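Local coordinates for protein DNA-binding transcriptional repressor YiaJ (Escherichia coli, PDB 1YSQ) that represses transcription of the yiaKLMNOPQRS operon, which may serve 2,3-diketo-L-gulonate utilisation, and is present here as its IclR-type C-terminal effector-binding domain, at residues L18-I29 with Y43-T54; L64-I72 with A119-E127. All coordinates share one frame; numbering follows the deposited sequence.

Contact 1. Residues L18-I29 with Y43-T54. With PO4 (phosphate ion), chain C.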
loop_
_atom_site.group_PDB
_atom_site.type_symbol
_atom_site.label_atom_id
_atom_site.label_comp_id
_atom_site.label_asym_id
_atom_site.label_seq_id
_atom_site.Cartn_x
_atom_site.Cartn_y
_atom_site.Cartn_z
ATOM N N LEU A 18 -1.334 -11.642 -7.545
ATOM C CA LEU A 18 -1.843 -11.313 -6.219
ATOM C C LEU A 18 -2.355 -12.571 -5.511
ATOM O O LEU A 18 -2.091 -12.774 -4.325
ATOM C CB LEU A 18 -2.921 -10.220 -6.307
ATOM C CG LEU A 18 -2.420 -8.900 -6.912
ATOM C CD1 LEU A 18 -3.588 -8.001 -7.285
ATOM C CD2 LEU A 18 -1.475 -8.184 -5.963
ATOM N N GLU A 19 -3.068 -13.431 -6.244
ATOM C CA GLU A 19 -3.509 -14.714 -5.673
ATOM C C GLU A 19 -2.335 -15.573 -5.202
ATOM O O GLU A 19 -2.362 -16.156 -4.117
ATOM C CB GLU A 19 -4.321 -15.503 -6.706
ATOM C CG GLU A 19 -5.719 -14.953 -6.933
ATOM C CD GLU A 19 -6.517 -15.814 -7.901
ATOM O OE1 GLU A 19 -6.155 -16.997 -8.090
ATOM O OE2 GLU A 19 -7.492 -15.311 -8.466
ATOM N N ALA A 20 -1.311 -15.663 -6.040
ATOM C CA ALA A 20 -0.083 -16.369 -5.682
ATOM C C ALA A 20 0.503 -15.850 -4.376
ATOM O O ALA A 20 0.911 -16.633 -3.517
ATOM C CB ALA A 20 0.950 -16.256 -6.818
ATOM N N LEU A 21 0.566 -14.532 -4.223
ATOM C CA LEU A 21 1.156 -13.949 -3.011
ATOM C C LEU A 21 0.277 -14.222 -1.786
ATOM O O LEU A 21 0.783 -14.475 -0.687
ATOM C CB LEU A 21 1.394 -12.452 -3.201
ATOM C CG LEU A 21 1.942 -11.634 -2.023
ATOM C CD1 LEU A 21 3.395 -12.036 -1.722
ATOM C CD2 LEU A 21 1.831 -10.144 -2.358
ATOM N N ASN A 22 -1.040 -14.167 -1.997
ATOM C CA ASN A 22 -2.029 -14.509 -0.973
ATOM C C ASN A 22 -1.800 -15.943 -0.466
ATOM O O ASN A 22 -1.752 -16.182 0.743
ATOM C CB ASN A 22 -3.433 -14.303 -1.570
ATOM C CG ASN A 22 -4.572 -14.719 -0.637
ATOM O OD1 ASN A 22 -5.429 -15.501 -1.042
ATOM N ND2 ASN A 22 -4.614 -14.165 0.579
ATOM N N ILE A 23 -1.649 -16.887 -1.389
ATOM C CA ILE A 23 -1.368 -18.282 -1.016
ATOM C C ILE A 23 -0.017 -18.439 -0.323
ATOM O O ILE A 23 0.090 -19.135 0.691
ATOM C CB ILE A 23 -1.475 -19.230 -2.258
ATOM C CG1 ILE A 23 -2.882 -19.183 -2.886
ATOM C CG2 ILE A 23 -1.042 -20.685 -1.911
ATOM C CD1 ILE A 23 -4.034 -19.490 -1.930
ATOM N N ALA A 24 1.008 -17.777 -0.857
ATOM C CA ALA A 24 2.368 -17.916 -0.316
ATOM C C ALA A 24 2.495 -17.383 1.110
ATOM O O ALA A 24 3.102 -18.037 1.960
ATOM C CB ALA A 24 3.371 -17.229 -1.237
ATOM N N THR A 25 1.908 -16.215 1.384
ATOM C CA THR A 25 2.002 -15.607 2.713
ATOM C C THR A 25 0.875 -15.990 3.677
ATOM O O THR A 25 1.033 -15.855 4.895
ATOM C CB THR A 25 2.028 -14.067 2.614
ATOM O OG1 THR A 25 0.763 -13.602 2.085
ATOM C CG2 THR A 25 3.112 -13.603 1.615
ATOM N N GLY A 26 -0.277 -16.383 3.137
ATOM C CA GLY A 26 -1.455 -16.623 3.969
ATOM C C GLY A 26 -2.207 -15.362 4.404
ATOM O O GLY A 26 -3.222 -15.436 5.099
ATOM N N GLU A 27 -1.708 -14.195 4.001
ATOM C CA GLU A 27 -2.190 -12.908 4.517
ATOM C C GLU A 27 -3.082 -12.152 3.537
ATOM O O GLU A 27 -3.104 -12.453 2.346
ATOM C CB GLU A 27 -0.990 -11.994 4.846
ATOM C CG GLU A 27 0.022 -12.554 5.851
ATOM C CD GLU A 27 -0.555 -12.745 7.247
ATOM O OE1 GLU A 27 -1.747 -12.436 7.470
ATOM O OE2 GLU A 27 0.192 -13.222 8.138
ATOM N N THR A 28 -3.765 -11.134 4.059
ATOM C CA THR A 28 -4.542 -10.163 3.268
ATOM C C THR A 28 -3.681 -9.498 2.201
ATOM O O THR A 28 -2.610 -8.941 2.533
ATOM C CB THR A 28 -5.050 -9.048 4.183
ATOM O OG1 THR A 28 -5.932 -9.586 5.188
ATOM C CG2 THR A 28 -5.914 -8.014 3.372
ATOM N N ILE A 29 -4.149 -9.527 0.950
ATOM C CA ILE A 29 -3.467 -8.830 -0.134
ATOM C C ILE A 29 -4.369 -7.714 -0.627
ATOM O O ILE A 29 -5.527 -7.957 -0.953
ATOM C CB ILE A 29 -3.087 -9.799 -1.307
ATOM C CG1 ILE A 29 -2.308 -11.035 -0.809
ATOM C CG2 ILE A 29 -2.331 -9.053 -2.441
ATOM C CD1 ILE A 29 -1.047 -10.769 0.038
ATOM N N TYR A 43 -9.014 -4.093 -5.496
ATOM C CA TYR A 43 -8.932 -5.539 -5.438
ATOM C C TYR A 43 -8.416 -5.921 -4.059
ATOM O O TYR A 43 -7.498 -5.282 -3.522
ATOM C CB TYR A 43 -8.002 -5.997 -6.558
ATOM C CG TYR A 43 -7.703 -7.462 -6.662
ATOM C CD1 TYR A 43 -8.264 -8.227 -7.672
ATOM C CD2 TYR A 43 -6.792 -8.072 -5.799
ATOM C CE1 TYR A 43 -7.956 -9.576 -7.808
ATOM C CE2 TYR A 43 -6.480 -9.411 -5.928
ATOM C CZ TYR A 43 -7.061 -10.154 -6.936
ATOM O OH TYR A 43 -6.737 -11.485 -7.078
ATOM N N LYS A 44 -9.037 -6.929 -3.466
ATOM C CA LYS A 44 -8.636 -7.401 -2.139
ATOM C C LYS A 44 -8.844 -8.914 -1.998
ATOM O O LYS A 44 -9.879 -9.435 -2.397
ATOM C CB LYS A 44 -9.403 -6.658 -1.023
ATOM C CG LYS A 44 -8.893 -6.979 0.385
ATOM C CD LYS A 44 -9.874 -6.558 1.476
ATOM C CE LYS A 44 -9.286 -6.857 2.874
ATOM N NZ LYS A 44 -10.346 -6.831 3.982
ATOM N N LEU A 45 -7.850 -9.594 -1.428
ATOM C CA LEU A 45 -7.975 -11.001 -1.040
ATOM C C LEU A 45 -7.882 -11.128 0.465
ATOM O O LEU A 45 -6.931 -10.658 1.090
ATOM C CB LEU A 45 -6.887 -11.879 -1.705
ATOM C CG LEU A 45 -6.882 -11.822 -3.240
ATOM C CD1 LEU A 45 -5.633 -12.438 -3.815
ATOM C CD2 LEU A 45 -8.144 -12.481 -3.848
ATOM N N GLU A 46 -8.877 -11.784 1.050
ATOM C CA GLU A 46 -8.866 -12.079 2.471
ATOM C C GLU A 46 -7.755 -13.081 2.795
ATOM O O GLU A 46 -7.316 -13.802 1.903
ATOM C CB GLU A 46 -10.241 -12.631 2.888
ATOM C CG GLU A 46 -11.378 -11.607 2.831
ATOM C CD GLU A 46 -11.133 -10.369 3.704
ATOM O OE1 GLU A 46 -10.516 -10.492 4.780
ATOM O OE2 GLU A 46 -11.576 -9.262 3.322
ATOM N N PRO A 47 -7.296 -13.140 4.046
ATOM C CA PRO A 47 -6.248 -14.097 4.419
ATOM C C PRO A 47 -6.728 -15.554 4.269
ATOM O O PRO A 47 -7.946 -15.806 4.292
ATOM C CB PRO A 47 -5.973 -13.763 5.891
ATOM C CG PRO A 47 -7.270 -13.155 6.393
ATOM C CD PRO A 47 -7.744 -12.333 5.207
ATOM N N THR A 48 -5.790 -16.480 4.086
ATOM C CA THR A 48 -6.126 -17.905 4.099
ATOM C C THR A 48 -5.869 -18.421 5.505
ATOM O O THR A 48 -6.794 -18.531 6.300
ATOM C CB THR A 48 -5.322 -18.712 3.054
ATOM O OG1 THR A 48 -3.923 -18.455 3.212
ATOM C CG2 THR A 48 -5.608 -18.227 1.643
ATOM N N THR A 49 -4.607 -18.695 5.825
ATOM C CA THR A 49 -4.256 -19.180 7.157
ATOM C C THR A 49 -4.041 -18.026 8.126
ATOM O O THR A 49 -4.106 -18.219 9.344
ATOM C CB THR A 49 -3.013 -20.067 7.102
ATOM O OG1 THR A 49 -1.964 -19.370 6.426
ATOM C CG2 THR A 49 -3.264 -21.301 6.221
ATOM N N GLY A 50 -3.813 -16.822 7.596
ATOM C CA GLY A 50 -3.681 -15.641 8.437
ATOM C C GLY A 50 -4.969 -15.379 9.190
ATOM O O GLY A 50 -6.062 -15.638 8.674
ATOM N N MET A 51 -4.851 -14.862 10.405
ATOM C CA MET A 51 -6.018 -14.609 11.238
ATOM C C MET A 51 -6.490 -13.151 11.324
ATOM O O MET A 51 -7.631 -12.902 11.732
ATOM C CB MET A 51 -5.786 -15.183 12.635
ATOM C CG MET A 51 -5.365 -16.656 12.558
ATOM S SD MET A 51 -6.792 -17.707 12.550
ATOM C CE MET A 51 -6.770 -17.846 14.193
ATOM N N LEU A 52 -5.643 -12.200 10.926
ATOM C CA LEU A 52 -6.044 -10.805 10.951
ATOM C C LEU A 52 -6.891 -10.496 9.721
ATOM O O LEU A 52 -6.453 -10.700 8.589
ATOM C CB LEU A 52 -4.826 -9.865 11.013
ATOM C CG LEU A 52 -5.347 -8.422 11.079
ATOM C CD1 LEU A 52 -5.617 -8.022 12.553
ATOM C CD2 LEU A 52 -4.477 -7.445 10.356
ATOM N N ARG A 53 -8.111 -10.018 9.944
ATOM C CA ARG A 53 -8.982 -9.645 8.836
ATOM C C ARG A 53 -9.312 -8.189 9.022
ATOM O O ARG A 53 -9.754 -7.784 10.101
ATOM C CB ARG A 53 -10.255 -10.496 8.806
ATOM C CG ARG A 53 -9.970 -11.980 8.773
ATOM C CD ARG A 53 -11.208 -12.875 8.875
ATOM N NE ARG A 53 -12.008 -12.809 7.650
ATOM C CZ ARG A 53 -11.781 -13.536 6.545
ATOM N NH1 ARG A 53 -10.772 -14.408 6.491
ATOM N NH2 ARG A 53 -12.580 -13.395 5.491
ATOM N N THR A 54 -9.045 -7.391 7.998
ATOM C CA THR A 54 -9.295 -5.959 8.079
ATOM C C THR A 54 -10.697 -5.664 7.553
ATOM O O THR A 54 -11.306 -6.500 6.869
ATOM C CB THR A 54 -8.273 -5.174 7.251
ATOM O OG1 THR A 54 -8.557 -5.344 5.844
ATOM C CG2 THR A 54 -6.840 -5.741 7.463
HETATM P P PO4 C . -1.924 -12.917 10.973
HETATM O O1 PO4 C . -2.671 -13.792 11.943
HETATM O O2 PO4 C . -1.407 -11.711 11.692
HETATM O O3 PO4 C . -0.840 -13.757 10.371
HETATM O O4 PO4 C . -2.836 -12.466 9.849
HETATM O O HOH W 1 -2.016 -20.011 2.259
HETATM O O HOH W 2 -8.548 -8.727 5.519
HETATM O O HOH W 3 -4.272 -10.768 7.098
#

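Contact 2. Residues L64-I72 with A119-E127. With PO4 (phosphate ion), chain B.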
loop_
_atom_site.group_PDB
_atom_site.type_symbol
_atom_site.label_atom_id
_atom_site.label_comp_id
_atom_site.label_asym_id
_atom_site.label_seq_id
_atom_site.Cartn_x
_atom_site.Cartn_y
_atom_site.Cartn_z
ATOM N N LEU A 64 -4.493 9.470 1.756
ATOM C CA LEU A 64 -3.062 9.265 1.488
ATOM C C LEU A 64 -2.196 9.204 2.750
ATOM O O LEU A 64 -1.259 8.404 2.809
ATOM C CB LEU A 64 -2.520 10.344 0.543
ATOM C CG LEU A 64 -3.130 10.411 -0.881
ATOM C CD1 LEU A 64 -2.414 11.480 -1.699
ATOM C CD2 LEU A 64 -3.122 9.086 -1.612
ATOM N N TYR A 65 -2.512 10.040 3.746
ATOM C CA TYR A 65 -1.609 10.259 4.887
ATOM C C TYR A 65 -1.521 9.077 5.864
ATOM O O TYR A 65 -0.553 8.969 6.607
ATOM C CB TYR A 65 -1.987 11.544 5.649
ATOM C CG TYR A 65 -3.115 11.340 6.638
ATOM C CD1 TYR A 65 -2.855 11.188 8.007
ATOM C CD2 TYR A 65 -4.441 11.274 6.199
ATOM C CE1 TYR A 65 -3.890 10.966 8.924
ATOM C CE2 TYR A 65 -5.490 11.068 7.098
ATOM C CZ TYR A 65 -5.202 10.906 8.461
ATOM O OH TYR A 65 -6.241 10.718 9.350
ATOM N N CYS A 66 -2.540 8.209 5.871
ATOM C CA CYS A 66 -2.613 7.102 6.841
ATOM C C CYS A 66 -2.637 5.720 6.162
ATOM O O CYS A 66 -2.811 4.705 6.824
ATOM C CB CYS A 66 -3.829 7.284 7.787
ATOM S SG CYS A 66 -5.400 7.402 6.904
ATOM N N SER A 67 -2.451 5.704 4.841
ATOM C CA SER A 67 -2.422 4.484 4.031
ATOM C C SER A 67 -0.985 4.251 3.597
ATOM O O SER A 67 -0.354 5.155 3.036
ATOM C CB SER A 67 -3.322 4.643 2.797
ATOM O OG SER A 67 -3.070 3.676 1.787
ATOM N N ALA A 68 -0.466 3.046 3.833
ATOM C CA ALA A 68 0.893 2.720 3.364
ATOM C C ALA A 68 1.030 2.902 1.842
ATOM O O ALA A 68 1.997 3.513 1.359
ATOM C CB ALA A 68 1.309 1.303 3.798
ATOM N N MET A 69 0.070 2.370 1.088
ATOM C CA MET A 69 0.014 2.585 -0.365
ATOM C C MET A 69 -0.115 4.082 -0.714
ATOM O O MET A 69 0.569 4.573 -1.627
ATOM C CB MET A 69 -1.120 1.760 -0.984
ATOM C CG MET A 69 -0.852 0.214 -0.991
ATOM S SD MET A 69 -2.142 -0.792 -1.818
ATOM C CE MET A 69 -3.364 -0.575 -0.726
ATOM N N GLY A 70 -0.962 4.804 0.028
ATOM C CA GLY A 70 -1.119 6.247 -0.158
ATOM C C GLY A 70 0.185 7.012 0.070
ATOM O O GLY A 70 0.506 7.942 -0.671
ATOM N N LYS A 71 0.954 6.606 1.084
ATOM C CA LYS A 71 2.249 7.235 1.348
ATOM C C LYS A 71 3.233 6.978 0.204
ATOM O O LYS A 71 4.007 7.868 -0.174
ATOM C CB LYS A 71 2.815 6.785 2.698
ATOM C CG LYS A 71 2.031 7.373 3.879
ATOM C CD LYS A 71 2.723 7.089 5.232
ATOM C CE LYS A 71 2.728 5.586 5.534
ATOM N NZ LYS A 71 3.311 5.252 6.868
ATOM N N ILE A 72 3.169 5.786 -0.385
ATOM C CA ILE A 72 3.972 5.487 -1.581
ATOM C C ILE A 72 3.627 6.457 -2.712
ATOM O O ILE A 72 4.516 7.028 -3.335
ATOM C CB ILE A 72 3.757 4.020 -2.004
ATOM C CG1 ILE A 72 4.510 3.103 -1.044
ATOM C CG2 ILE A 72 4.204 3.762 -3.466
ATOM C CD1 ILE A 72 4.105 1.664 -1.161
ATOM N N ALA A 119 9.631 1.223 -0.540
ATOM C CA ALA A 119 8.697 0.480 0.327
ATOM C C ALA A 119 8.178 1.347 1.450
ATOM O O ALA A 119 8.875 2.252 1.921
ATOM C CB ALA A 119 9.366 -0.780 0.907
ATOM N N ALA A 120 6.961 1.050 1.902
ATOM C CA ALA A 120 6.353 1.757 3.007
ATOM C C ALA A 120 5.740 0.780 4.000
ATOM O O ALA A 120 5.434 -0.361 3.657
ATOM C CB ALA A 120 5.265 2.692 2.486
ATOM N N MET A 121 5.534 1.248 5.222
ATOM C CA MET A 121 4.785 0.469 6.191
ATOM C C MET A 121 3.668 1.299 6.768
ATOM O O MET A 121 3.742 2.539 6.792
ATOM C CB MET A 121 5.716 -0.021 7.310
ATOM C CG MET A 121 6.441 -1.334 6.976
ATOM S SD MET A 121 7.303 -2.000 8.466
ATOM C CE MET A 121 6.464 -3.024 8.755
ATOM N N ASP A 122 2.610 0.614 7.195
ATOM C CA ASP A 122 1.681 1.197 8.129
ATOM C C ASP A 122 2.081 0.600 9.471
ATOM O O ASP A 122 1.879 -0.589 9.711
ATOM C CB ASP A 122 0.239 0.843 7.757
ATOM C CG ASP A 122 -0.744 1.127 8.890
ATOM O OD1 ASP A 122 -0.355 1.804 9.883
ATOM O OD2 ASP A 122 -1.915 0.687 8.873
ATOM N N ARG A 123 2.688 1.426 10.318
ATOM C CA ARG A 123 3.179 0.992 11.624
ATOM C C ARG A 123 2.138 1.358 12.667
ATOM O O ARG A 123 2.316 2.316 13.448
ATOM C CB ARG A 123 4.539 1.645 11.946
ATOM C CG ARG A 123 5.663 1.203 11.018
ATOM C CD ARG A 123 7.021 1.916 11.244
ATOM N NE ARG A 123 7.954 1.561 10.173
ATOM C CZ ARG A 123 8.075 2.225 9.017
ATOM N NH1 ARG A 123 7.347 3.309 8.778
ATOM N NH2 ARG A 123 8.933 1.806 8.093
ATOM N N GLU A 124 1.041 0.595 12.666
ATOM C CA GLU A 124 -0.097 0.850 13.573
ATOM C C GLU A 124 -0.581 2.311 13.548
ATOM O O GLU A 124 -0.863 2.918 14.602
ATOM C CB GLU A 124 0.264 0.425 15.002
ATOM C CG GLU A 124 0.749 -1.014 15.122
ATOM C CD GLU A 124 1.130 -1.344 16.557
ATOM O OE1 GLU A 124 2.314 -1.188 16.902
ATOM O OE2 GLU A 124 0.236 -1.723 17.335
ATOM N N GLU A 125 -0.666 2.871 12.341
ATOM C CA GLU A 125 -1.115 4.250 12.140
ATOM C C GLU A 125 -2.629 4.362 11.942
ATOM O O GLU A 125 -3.179 5.461 11.989
ATOM C CB GLU A 125 -0.387 4.883 10.945
ATOM C CG GLU A 125 1.115 5.005 11.159
ATOM C CD GLU A 125 1.894 5.030 9.851
ATOM O OE1 GLU A 125 1.489 5.773 8.927
ATOM O OE2 GLU A 125 2.887 4.281 9.752
ATOM N N ASN A 126 -3.298 3.233 11.710
ATOM C CA ASN A 126 -4.756 3.213 11.598
ATOM C C ASN A 126 -5.421 2.593 12.812
ATOM O O ASN A 126 -6.405 3.118 13.322
ATOM C CB ASN A 126 -5.190 2.447 10.358
ATOM C CG ASN A 126 -4.934 3.219 9.108
ATOM O OD1 ASN A 126 -5.759 4.045 8.688
ATOM N ND2 ASN A 126 -3.779 2.977 8.500
ATOM N N GLU A 127 -4.868 1.470 13.258
ATOM C CA GLU A 127 -5.369 0.761 14.422
ATOM C C GLU A 127 -4.223 0.010 15.083
ATOM O O GLU A 127 -3.407 -0.634 14.405
ATOM C CB GLU A 127 -6.483 -0.213 14.022
ATOM C CG GLU A 127 -7.014 -1.043 15.175
ATOM C CD GLU A 127 -8.035 -2.074 14.745
ATOM O OE1 GLU A 127 -8.630 -1.940 13.650
ATOM O OE2 GLU A 127 -8.248 -3.016 15.528
HETATM P P PO4 B . -2.714 0.282 3.158
HETATM O O1 PO4 B . -2.206 0.733 4.540
HETATM O O2 PO4 B . -1.817 0.729 2.050
HETATM O O3 PO4 B . -2.908 -1.222 3.095
HETATM O O4 PO4 B . -4.069 0.950 2.983
HETATM O O HOH W 4 -0.062 7.935 9.206
HETATM O O HOH W 5 0.131 4.050 7.050
#

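Contact 1. Residues L18-I29 with Y43-T54
Asn22 swings its CG away from the backbone N (chi1 176°), which carries the amide off helix 18-25 toward Glu46, while Leu45, with CG anti to its carbonyl carbon (chi1 -58°), sends CD1 back against the helix. Asn22 ND2 donates to Glu46 O at 3.0 Å, from above that carbonyl's plane, and its second N-H goes to Glu27 O within the amide plane, 2.9 Å away; two bonds thus fix the rotation of the amide. Leu45 CD1 rests on the helix backbone, 3.6 Å from Glu19 CA. Leu18 CD1 approaches the Tyr43 ring obliquely at CE2 (3.5 Å), and the Tyr43 hydroxyl is hydrogen-bonded to Thr192. The same segments include one end of the beta hairpin of strands 28-35 and 38-45: Ile29 and Leu45 form an antiparallel hydrogen-bonded pair, with Leu45 N to Ile29 O the straighter bond (170° at the hydrogen). Beyond it, Gly26 leaves the helix with positive phi, and its O accepts from Thr48 N and Gly50 N (2.9 Å for Gly50 N) on opposite faces of the carbonyl plane. A phosphate ion, probably from the crystallisation liquor, takes a bond from Leu52 N to its O4 and another from Met51 N to O1.

Contact 2. Residues L64-I72 with A119-E127
Cys66, Lys71 and Ala120 bury the most surface here, and each meets its partners differently. The Cys66 backbone supplies the polar link: Asn126 ND2 donates to Cys66 O at 2.6 Å, nearly along the C=O axis, while Cys66 SG lies beside Asn126 OD1. The same Asn126 nitrogen also donates to Asp122 OD2, so the amide is held from two directions; Asp122 OD1 accepts from Glu125 N, three residues on, at 2.7 Å: an Asx motif. Lys71 extends from the helix and bends at its third torsion (chi3 -66°), which brings NZ to the backbone oxygen of Met121. There Lys71 NZ donates to Met121 O at 2.7 Å and forms a salt bridge with Glu125 OE1 at 2.8 Å, on the syn lone pair; Glu110 is a further ionic partner. With an alanine at Lys71 the ammonium is gone, and the carboxylates of Glu125 and Glu110 would probably be left without the charge they share, the Met121 carbonyl losing its donor as well. Ala120 supplies a methyl small enough for close approach: its CB sits 3.6 Å from Ile72 CG1 and equally near Ala68 O. At the start of the helix, Ser67 OG caps Gly70 N, and a phosphate ion, probably from the crystallisation liquor, accepts from Met69 N at its O2 (2.7 Å). The axis of residues 68-72 makes 142° with that of residues 120-123, nearer antiparallel than perpendicular; Ala68 and Ile72 reach Ala134 of strand 130-137, while Ile114 of helix 104-117 packs against Lys71, Ile72 and Ala120.

Contact 1 is complete by residue 54, ten residues before the first segment of contact 2 starts. Their centres are 18 Å apart and their nearest atoms about 6 Å apart, so they do not touch, yet each involves strands of one six-stranded antiparallel sheet. Contact 1 ties helix 8-25 to the hairpin of strands 28-35 and 38-45 on one side of the strand order; contact 2 sets helix 68-75 against strand 120-123, an outermost strand at the other. Strands 146-153 and 130-137 lie between. All four segments belong to the C-terminal domain of the IclR family, consistent with one GAF-like effector-binding domain organised around a shared sheet.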